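Local coordinates for globin (Chloroflexus aurantiacus, PDB 5D1V), which binds heme as a truncated hemoglobin and probably binds and carries oxygen, at residues 44-47 / 48-52; 59-62 / 63-67; 13-16 / 17-20. All blocks are in the same frame, centred on the assembly; numbering follows the deposited sequence.

Interaction 1: 44-47 / 48-52; sequences GKEH and QRLFL. With HEM (protoporphyrin IX containing Fe), chain C.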
# COMPACT_ATOMS: atom_id res chain seq x y z
N GLY A 44 2.71 -2.26 -26.39
CA GLY A 44 3.17 -2.74 -25.11
C GLY A 44 2.04 -3.04 -24.14
O GLY A 44 2.11 -4.01 -23.38
N LYS A 45 0.99 -2.22 -24.18
CA LYS A 45 -0.20 -2.45 -23.38
C LYS A 45 -0.83 -3.80 -23.70
O LYS A 45 -1.12 -4.57 -22.78
CB LYS A 45 -1.21 -1.32 -23.59
CG LYS A 45 -2.46 -1.42 -22.76
CD LYS A 45 -3.41 -0.25 -23.11
CE LYS A 45 -4.71 -0.40 -22.36
NZ LYS A 45 -5.87 0.22 -23.06
N GLU A 46 -0.97 -4.11 -24.99
CA GLU A 46 -1.55 -5.39 -25.40
C GLU A 46 -0.63 -6.53 -24.96
O GLU A 46 -1.12 -7.57 -24.50
CB GLU A 46 -1.79 -5.46 -26.91
CG GLU A 46 -2.31 -6.85 -27.32
CD GLU A 46 -2.78 -6.95 -28.75
OE1 GLU A 46 -2.23 -6.23 -29.61
OE2 GLU A 46 -3.68 -7.78 -29.00
N HIS A 47 0.68 -6.34 -25.09
CA HIS A 47 1.63 -7.38 -24.71
C HIS A 47 1.52 -7.64 -23.22
O HIS A 47 1.53 -8.80 -22.79
CB HIS A 47 3.08 -6.99 -25.08
CG HIS A 47 3.31 -6.96 -26.55
ND1 HIS A 47 4.29 -6.18 -27.14
CD2 HIS A 47 2.69 -7.60 -27.56
CE1 HIS A 47 4.25 -6.35 -28.44
NE2 HIS A 47 3.29 -7.22 -28.73
N GLN A 48 1.38 -6.58 -22.43
CA GLN A 48 1.28 -6.81 -21.00
C GLN A 48 -0.02 -7.56 -20.65
O GLN A 48 -0.01 -8.48 -19.83
CB GLN A 48 1.34 -5.51 -20.22
CG GLN A 48 1.49 -5.81 -18.72
CD GLN A 48 1.23 -4.62 -17.88
OE1 GLN A 48 0.21 -3.95 -18.04
NE2 GLN A 48 2.15 -4.33 -16.97
N ARG A 49 -1.14 -7.15 -21.24
CA ARG A 49 -2.42 -7.85 -21.03
C ARG A 49 -2.30 -9.33 -21.38
O ARG A 49 -2.69 -10.18 -20.58
CB ARG A 49 -3.56 -7.23 -21.83
CG ARG A 49 -4.90 -7.94 -21.60
CD ARG A 49 -6.03 -7.33 -22.37
NE ARG A 49 -5.66 -7.01 -23.75
CZ ARG A 49 -5.83 -7.79 -24.80
NH1 ARG A 49 -6.41 -8.99 -24.70
NH2 ARG A 49 -5.43 -7.36 -25.99
N LEU A 50 -1.73 -9.64 -22.55
CA LEU A 50 -1.63 -11.03 -22.98
C LEU A 50 -0.73 -11.83 -22.04
O LEU A 50 -1.02 -12.99 -21.73
CB LEU A 50 -1.10 -11.12 -24.40
CG LEU A 50 -2.02 -10.47 -25.44
CD1 LEU A 50 -1.37 -10.52 -26.82
CD2 LEU A 50 -3.41 -11.08 -25.49
N PHE A 51 0.34 -11.21 -21.55
CA PHE A 51 1.20 -11.87 -20.60
C PHE A 51 0.44 -12.23 -19.33
O PHE A 51 0.51 -13.37 -18.87
CB PHE A 51 2.40 -11.02 -20.19
CG PHE A 51 3.13 -11.62 -19.02
CD1 PHE A 51 3.85 -12.80 -19.17
CD2 PHE A 51 2.98 -11.09 -17.75
CE1 PHE A 51 4.47 -13.39 -18.08
CE2 PHE A 51 3.58 -11.67 -16.65
CZ PHE A 51 4.34 -12.84 -16.81
N LEU A 52 -0.27 -11.26 -18.76
CA LEU A 52 -1.00 -11.53 -17.53
C LEU A 52 -2.02 -12.64 -17.75
O LEU A 52 -2.15 -13.56 -16.92
CB LEU A 52 -1.68 -10.27 -17.02
CG LEU A 52 -0.70 -9.16 -16.60
CD1 LEU A 52 -1.45 -7.85 -16.33
CD2 LEU A 52 0.13 -9.58 -15.39
CHA HEM C . 7.02 -4.13 -20.56
CHB HEM C . 5.33 -7.06 -17.08
CHC HEM C . 7.65 -4.36 -13.74
CHD HEM C . 8.25 -0.95 -17.14
C1A HEM C . 6.40 -5.18 -19.92
C2A HEM C . 5.79 -6.33 -20.57
C3A HEM C . 5.34 -7.14 -19.60
C4A HEM C . 5.65 -6.52 -18.31
CMA HEM C . 4.59 -8.50 -19.69
CAA HEM C . 5.73 -6.54 -22.09
CBA HEM C . 6.82 -7.56 -22.44
CGA HEM C . 6.93 -7.66 -23.95
O1A HEM C . 7.37 -6.68 -24.61
O2A HEM C . 6.58 -8.72 -24.52
C1B HEM C . 5.82 -6.59 -15.87
C2B HEM C . 5.66 -7.22 -14.57
C3B HEM C . 6.33 -6.46 -13.67
C4B HEM C . 6.89 -5.34 -14.35
CMB HEM C . 4.86 -8.52 -14.33
CAB HEM C . 6.50 -6.61 -12.14
CBB HEM C . 5.69 -7.44 -11.49
C1C HEM C . 8.00 -3.17 -14.35
C2C HEM C . 8.61 -2.02 -13.71
C3C HEM C . 8.77 -1.10 -14.69
C4C HEM C . 8.25 -1.61 -15.93
CMC HEM C . 9.01 -1.96 -12.21
CAC HEM C . 9.32 0.32 -14.56
CBC HEM C . 9.14 0.88 -13.36
C1D HEM C . 8.03 -1.52 -18.38
C2D HEM C . 8.26 -0.91 -19.68
C3D HEM C . 7.93 -1.80 -20.62
C4D HEM C . 7.47 -3.00 -19.94
CMD HEM C . 8.81 0.51 -19.89
CAD HEM C . 7.99 -1.64 -22.15
CBD HEM C . 6.61 -1.22 -22.63
CGD HEM C . 6.56 -1.07 -24.12
O1D HEM C . 5.58 -0.44 -24.60
O2D HEM C . 7.49 -1.55 -24.82
NA HEM C . 6.31 -5.34 -18.55
NB HEM C . 6.58 -5.45 -15.69
NC HEM C . 7.83 -2.89 -15.69
ND HEM C . 7.56 -2.79 -18.59
FE HEM C . 7.05 -4.08 -17.12
O HOH W 1 5.12 -3.11 -17.05
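The carboxylate of E46 and the guanidinium of R49 meet with their planes turned only 28° apart, one turn along the helix. OE2 of E46 lies 3.5 Å from NH2 of R49 in a salt bridge, and that same NH2 also sits 3.4 Å from CG of E46, so the arginine end passes at a slant across the acid's chain, close to its CG as well as to its charge. R49 arrives there because its chain, extended as far as CD, bends at chi3 (43°). L50, four residues on from E46, also meets it at a slant, CD1 to CG 3.8 Å, with its own CG close to the E46 carbonyl oxygen. All of this lies on helix 42-55, the distal E helix of the 2-on-2 globin fold, whose other side faces the heme. There F51 brings CB to within 3.4 Å of the heme methyl CMA, while Q48 reaches out in extended form to put NE2 3.2 Å from the water on the iron. H47, predicted to be a distal iron ligand, turns its ring instead beside the propionate, ND1 4.0 Å from O1A; here the iron holds the water, O to FE 2.2 Å. G44 passes a second propionate closely, its CA 3.4 Å from O1D.

Interaction 2: 59-62 / 63-67; sequences PRTY and SERRG. With HEM (protoporphyrin IX containing Fe), chain C.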
# COMPACT_ATOMS: atom_id res chain seq x y z
N PRO A 59 -5.32 -18.01 -22.19
CA PRO A 59 -4.74 -18.30 -23.50
C PRO A 59 -3.24 -18.09 -23.57
O PRO A 59 -2.71 -17.22 -22.86
CB PRO A 59 -5.45 -17.32 -24.43
CG PRO A 59 -6.73 -16.97 -23.75
CD PRO A 59 -6.40 -17.00 -22.28
N ARG A 60 -2.58 -18.85 -24.45
CA ARG A 60 -1.13 -18.77 -24.66
C ARG A 60 -0.80 -17.81 -25.79
O ARG A 60 0.23 -17.96 -26.46
CB ARG A 60 -0.54 -20.12 -25.01
CG ARG A 60 -0.99 -21.27 -24.16
CD ARG A 60 -0.33 -21.27 -22.83
NE ARG A 60 1.12 -21.17 -22.93
CZ ARG A 60 1.93 -21.04 -21.89
NH1 ARG A 60 1.42 -21.04 -20.66
NH2 ARG A 60 3.23 -20.93 -22.07
N THR A 61 -1.68 -16.85 -26.02
CA THR A 61 -1.48 -15.90 -27.11
C THR A 61 -0.16 -15.12 -26.96
O THR A 61 0.55 -14.84 -27.93
CB THR A 61 -2.68 -14.94 -27.19
OG1 THR A 61 -3.88 -15.70 -27.17
CG2 THR A 61 -2.65 -14.13 -28.45
N TYR A 62 0.18 -14.79 -25.72
CA TYR A 62 1.41 -14.07 -25.48
C TYR A 62 2.60 -14.80 -26.11
O TYR A 62 3.40 -14.21 -26.86
CB TYR A 62 1.67 -13.86 -23.97
CG TYR A 62 2.97 -13.12 -23.76
CD1 TYR A 62 3.04 -11.74 -23.82
CD2 TYR A 62 4.14 -13.83 -23.54
CE1 TYR A 62 4.24 -11.09 -23.66
CE2 TYR A 62 5.33 -13.19 -23.36
CZ TYR A 62 5.39 -11.83 -23.44
OH TYR A 62 6.61 -11.21 -23.28
N SER A 63 2.75 -16.08 -25.75
CA SER A 63 3.85 -16.90 -26.25
C SER A 63 3.86 -17.00 -27.78
O SER A 63 4.92 -17.06 -28.40
CB SER A 63 3.79 -18.31 -25.64
OG SER A 63 2.76 -19.10 -26.25
N GLU A 64 2.68 -17.05 -28.38
CA GLU A 64 2.57 -17.13 -29.83
C GLU A 64 3.10 -15.86 -30.48
O GLU A 64 3.65 -15.91 -31.59
CB GLU A 64 1.11 -17.38 -30.23
CG GLU A 64 0.65 -18.79 -29.91
CD GLU A 64 -0.86 -18.92 -29.86
OE1 GLU A 64 -1.56 -17.97 -30.27
OE2 GLU A 64 -1.33 -19.98 -29.38
N ARG A 65 2.98 -14.74 -29.78
CA ARG A 65 3.39 -13.44 -30.33
C ARG A 65 4.78 -13.02 -29.91
O ARG A 65 5.49 -12.35 -30.66
CB ARG A 65 2.40 -12.33 -29.92
CG ARG A 65 1.08 -12.40 -30.56
CD ARG A 65 0.57 -11.00 -30.96
NE ARG A 65 -0.86 -10.83 -30.70
CZ ARG A 65 -1.83 -11.50 -31.30
NH1 ARG A 65 -1.55 -12.41 -32.23
NH2 ARG A 65 -3.09 -11.27 -30.97
N ARG A 66 5.18 -13.40 -28.69
CA ARG A 66 6.38 -12.88 -28.09
C ARG A 66 7.39 -13.92 -27.63
O ARG A 66 8.49 -13.56 -27.21
CB ARG A 66 6.02 -12.00 -26.89
CG ARG A 66 5.09 -10.85 -27.23
CD ARG A 66 5.72 -9.82 -28.10
NE ARG A 66 6.63 -8.93 -27.37
CZ ARG A 66 7.44 -8.05 -27.95
NH1 ARG A 66 7.50 -7.94 -29.28
NH2 ARG A 66 8.22 -7.29 -27.19
N GLY A 67 7.04 -15.19 -27.68
CA GLY A 67 7.93 -16.24 -27.21
C GLY A 67 7.92 -16.27 -25.69
O GLY A 67 6.95 -15.85 -25.09
CHA HEM C . 7.02 -4.13 -20.56
CHB HEM C . 5.33 -7.06 -17.08
CHC HEM C . 7.65 -4.36 -13.74
CHD HEM C . 8.25 -0.95 -17.14
C1A HEM C . 6.40 -5.18 -19.92
C2A HEM C . 5.79 -6.33 -20.57
C3A HEM C . 5.34 -7.14 -19.60
C4A HEM C . 5.65 -6.52 -18.31
CMA HEM C . 4.59 -8.50 -19.69
CAA HEM C . 5.73 -6.54 -22.09
CBA HEM C . 6.82 -7.56 -22.44
CGA HEM C . 6.93 -7.66 -23.95
O1A HEM C . 7.37 -6.68 -24.61
O2A HEM C . 6.58 -8.72 -24.52
C1B HEM C . 5.82 -6.59 -15.87
C2B HEM C . 5.66 -7.22 -14.57
C3B HEM C . 6.33 -6.46 -13.67
C4B HEM C . 6.89 -5.34 -14.35
CMB HEM C . 4.86 -8.52 -14.33
CAB HEM C . 6.50 -6.61 -12.14
CBB HEM C . 5.69 -7.44 -11.49
C1C HEM C . 8.00 -3.17 -14.35
C2C HEM C . 8.61 -2.02 -13.71
C3C HEM C . 8.77 -1.10 -14.69
C4C HEM C . 8.25 -1.61 -15.93
CMC HEM C . 9.01 -1.96 -12.21
CAC HEM C . 9.32 0.32 -14.56
CBC HEM C . 9.14 0.88 -13.36
C1D HEM C . 8.03 -1.52 -18.38
C2D HEM C . 8.26 -0.91 -19.68
C3D HEM C . 7.93 -1.80 -20.62
C4D HEM C . 7.47 -3.00 -19.94
CMD HEM C . 8.81 0.51 -19.89
CAD HEM C . 7.99 -1.64 -22.15
CBD HEM C . 6.61 -1.22 -22.63
CGD HEM C . 6.56 -1.07 -24.12
O1D HEM C . 5.58 -0.44 -24.60
O2D HEM C . 7.49 -1.55 -24.82
NA HEM C . 6.31 -5.34 -18.55
NB HEM C . 6.58 -5.45 -15.69
NC HEM C . 7.83 -2.89 -15.69
ND HEM C . 7.56 -2.79 -18.59
FE HEM C . 7.05 -4.08 -17.12
O HOH W 2 3.41 -21.30 -24.76
O HOH W 3 -4.63 -17.37 -29.03
O HOH W 1 5.12 -3.11 -17.05
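R60 O receives E64 N at 3.2 Å as the chain, with R60 at the N-cap, winds into the short helix 61-66; R65 N then divides its hydrogen between T61 O and Y62 O, R66 N closes on Y62 O, and G67 leaves with positive phi. The opening is reinforced by S63, whose OG gives a 2.8 Å bond to R60 O, so that one carbonyl accepts two donors. A water joins the same hydroxyl to NH2 of R60, which folds back through bends at chi2 and chi3. T61 and R65 run side by side, the methyl CG2 of the threonine lying over one face of the guanidinium, 3.8 Å from NH2. Y62 and R66 carry the heme contact. A chi1 of 179° swings the Y62 ring away from the backbone nitrogen to cross R66 obliquely, and CB of the arginine sits over one ring face, offset toward the rim, in a CH-pi contact 3.8 Å from the centroid. The ring and guanidinium planes stand 79° apart, and both meet O2A of one propionate at the edge: Y62 OH donates to O2A at 2.8 Å, R66 NE to the same O2A at 2.9 Å and nearly straight (168°), and R66 NH2 to O1A at 2.8 Å. Both residues are seen to bind heme b, and these three hydrogen bonds, two of them on O2A, probably steady the propionate. Helix 61-66 lies against helix 42-55, where Y62 packs on L50 and Q54, Q54 OE1 takes S63 N and R66 rests on H47, while R66 O accepts from R74 of helix 71-74.

Interaction 3: 13-16 / 17-20; sequences EATF and RRIV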
# COMPACT_ATOMS: atom_id res chain seq x y z
N GLU A 13 -10.60 -12.90 -19.76
CA GLU A 13 -10.03 -11.83 -20.60
C GLU A 13 -10.60 -10.46 -20.27
O GLU A 13 -9.88 -9.46 -20.17
CB GLU A 13 -10.29 -12.13 -22.08
CG GLU A 13 -9.74 -11.08 -23.03
CD GLU A 13 -9.79 -11.50 -24.48
OE1 GLU A 13 -10.54 -12.43 -24.81
OE2 GLU A 13 -9.08 -10.88 -25.30
N ALA A 14 -11.91 -10.42 -20.13
CA ALA A 14 -12.58 -9.17 -19.86
C ALA A 14 -12.03 -8.49 -18.60
O ALA A 14 -11.86 -7.27 -18.56
CB ALA A 14 -14.05 -9.41 -19.73
N THR A 15 -11.70 -9.27 -17.58
CA THR A 15 -11.18 -8.72 -16.33
C THR A 15 -9.77 -8.18 -16.52
O THR A 15 -9.43 -7.11 -16.04
CB THR A 15 -11.23 -9.77 -15.24
OG1 THR A 15 -12.59 -10.21 -15.10
CG2 THR A 15 -10.75 -9.23 -13.91
N PHE A 16 -8.95 -8.91 -17.27
CA PHE A 16 -7.59 -8.43 -17.53
C PHE A 16 -7.59 -7.13 -18.35
O PHE A 16 -6.71 -6.27 -18.17
CB PHE A 16 -6.79 -9.53 -18.20
CG PHE A 16 -6.38 -10.61 -17.23
CD1 PHE A 16 -5.28 -10.44 -16.42
CD2 PHE A 16 -7.13 -11.75 -17.11
CE1 PHE A 16 -4.93 -11.42 -15.50
CE2 PHE A 16 -6.79 -12.72 -16.20
CZ PHE A 16 -5.69 -12.56 -15.39
N ARG A 17 -8.60 -6.97 -19.20
CA ARG A 17 -8.70 -5.73 -19.99
C ARG A 17 -8.94 -4.57 -19.02
O ARG A 17 -8.29 -3.52 -19.13
CB ARG A 17 -9.80 -5.82 -21.04
CG ARG A 17 -9.41 -6.62 -22.28
CD ARG A 17 -10.50 -6.54 -23.34
NE ARG A 17 -10.25 -7.41 -24.49
CZ ARG A 17 -9.51 -7.08 -25.55
NH1 ARG A 17 -8.94 -5.89 -25.61
NH2 ARG A 17 -9.33 -7.95 -26.54
N ARG A 18 -9.84 -4.78 -18.06
CA ARG A 18 -10.14 -3.74 -17.05
C ARG A 18 -8.88 -3.41 -16.22
O ARG A 18 -8.58 -2.22 -15.99
CB ARG A 18 -11.28 -4.16 -16.11
CG ARG A 18 -12.62 -4.41 -16.80
CD ARG A 18 -13.81 -4.35 -15.83
NE ARG A 18 -13.68 -5.29 -14.73
CZ ARG A 18 -14.01 -6.57 -14.80
NH1 ARG A 18 -14.48 -7.09 -15.93
NH2 ARG A 18 -13.86 -7.34 -13.74
N ILE A 19 -8.18 -4.44 -15.77
CA ILE A 19 -6.97 -4.27 -14.97
C ILE A 19 -5.97 -3.42 -15.74
O ILE A 19 -5.45 -2.45 -15.21
CB ILE A 19 -6.36 -5.63 -14.60
CG1 ILE A 19 -7.24 -6.37 -13.58
CG2 ILE A 19 -5.00 -5.46 -13.99
CD1 ILE A 19 -6.83 -7.83 -13.35
N VAL A 20 -5.68 -3.79 -16.98
CA VAL A 20 -4.59 -3.16 -17.73
C VAL A 20 -4.98 -1.75 -18.14
O VAL A 20 -4.13 -0.86 -18.14
CB VAL A 20 -4.19 -4.02 -18.96
CG1 VAL A 20 -3.20 -3.28 -19.83
CG2 VAL A 20 -3.61 -5.35 -18.52
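E13 and R17 form a salt bridge between residues four apart, one of several local contacts along the first turns of helix 13-28, the B helix of the 2-on-2 globin fold. Regular backbone bonds run from R17, R18, I19 and V20 back to E13, A14, T15 and F16. The two charged side chains lie side by side and point the same way. Both are extended, E13 beyond CG and R17 from CG to NE, which brings OE2 of E13 to 3.2 Å from NH2 of R17. Carboxylate and guanidinium planes are only 24° apart, but the hydrogen bond within the bridge is weak, bent to 131°. An alanine here removes the carboxylate and is likely to leave the R17 guanidinium freer to turn and R49 without its weak ion-pair partner on this helix. R18 behaves differently: bent at chi3 (-57°), it curls back so that CA of T15 lies 3.6 Å from the plane of its guanidinium, over one face and offset toward the rim, and CG stays 3.4 Å from A14 O. Its NH2 is bonded to the carbonyl of A99, and OG1 of T15 to that of I10, so the ends of both side chains are tied to other parts of the chain. On the apolar side, CD1 of F16 approaches CD1 of I19 at 4.3 Å, and CD1 of I19 stands 4.2 Å from the T15 methyl CG2. This apolar side is buried against the rest of the globin: F16 packs on L52 of helix 42-55 and M109 of helix 105-119, and I19 on M92 and L96 of helix 82-98 as well as M109. V20 meets K45 on helix 42-55, and E13 has a second, long and weak ion pair with R49 there.

Overall arrangement
From the N terminus the contacts come in series: interaction 3 on helix 13-28, interaction 1 on helix 42-55 and interaction 2 on helix 61-66. Each is local to its own helix, so none closes a long loop, and none nests in or crosses another. Their joining is lateral. Interaction 1 is the middle member, its centre about 10 Å from each of the other two centres; it touches interaction 3 where R49 CD meets R17 CG (3.5 Å), and interaction 2 where H47 O meets Y62 CD1 (3.5 Å). Interactions 2 and 3 do not touch, their centres about 17 Å apart. Interactions 1 and 2 both border the heme, whereas interaction 3 backs helix 42-55.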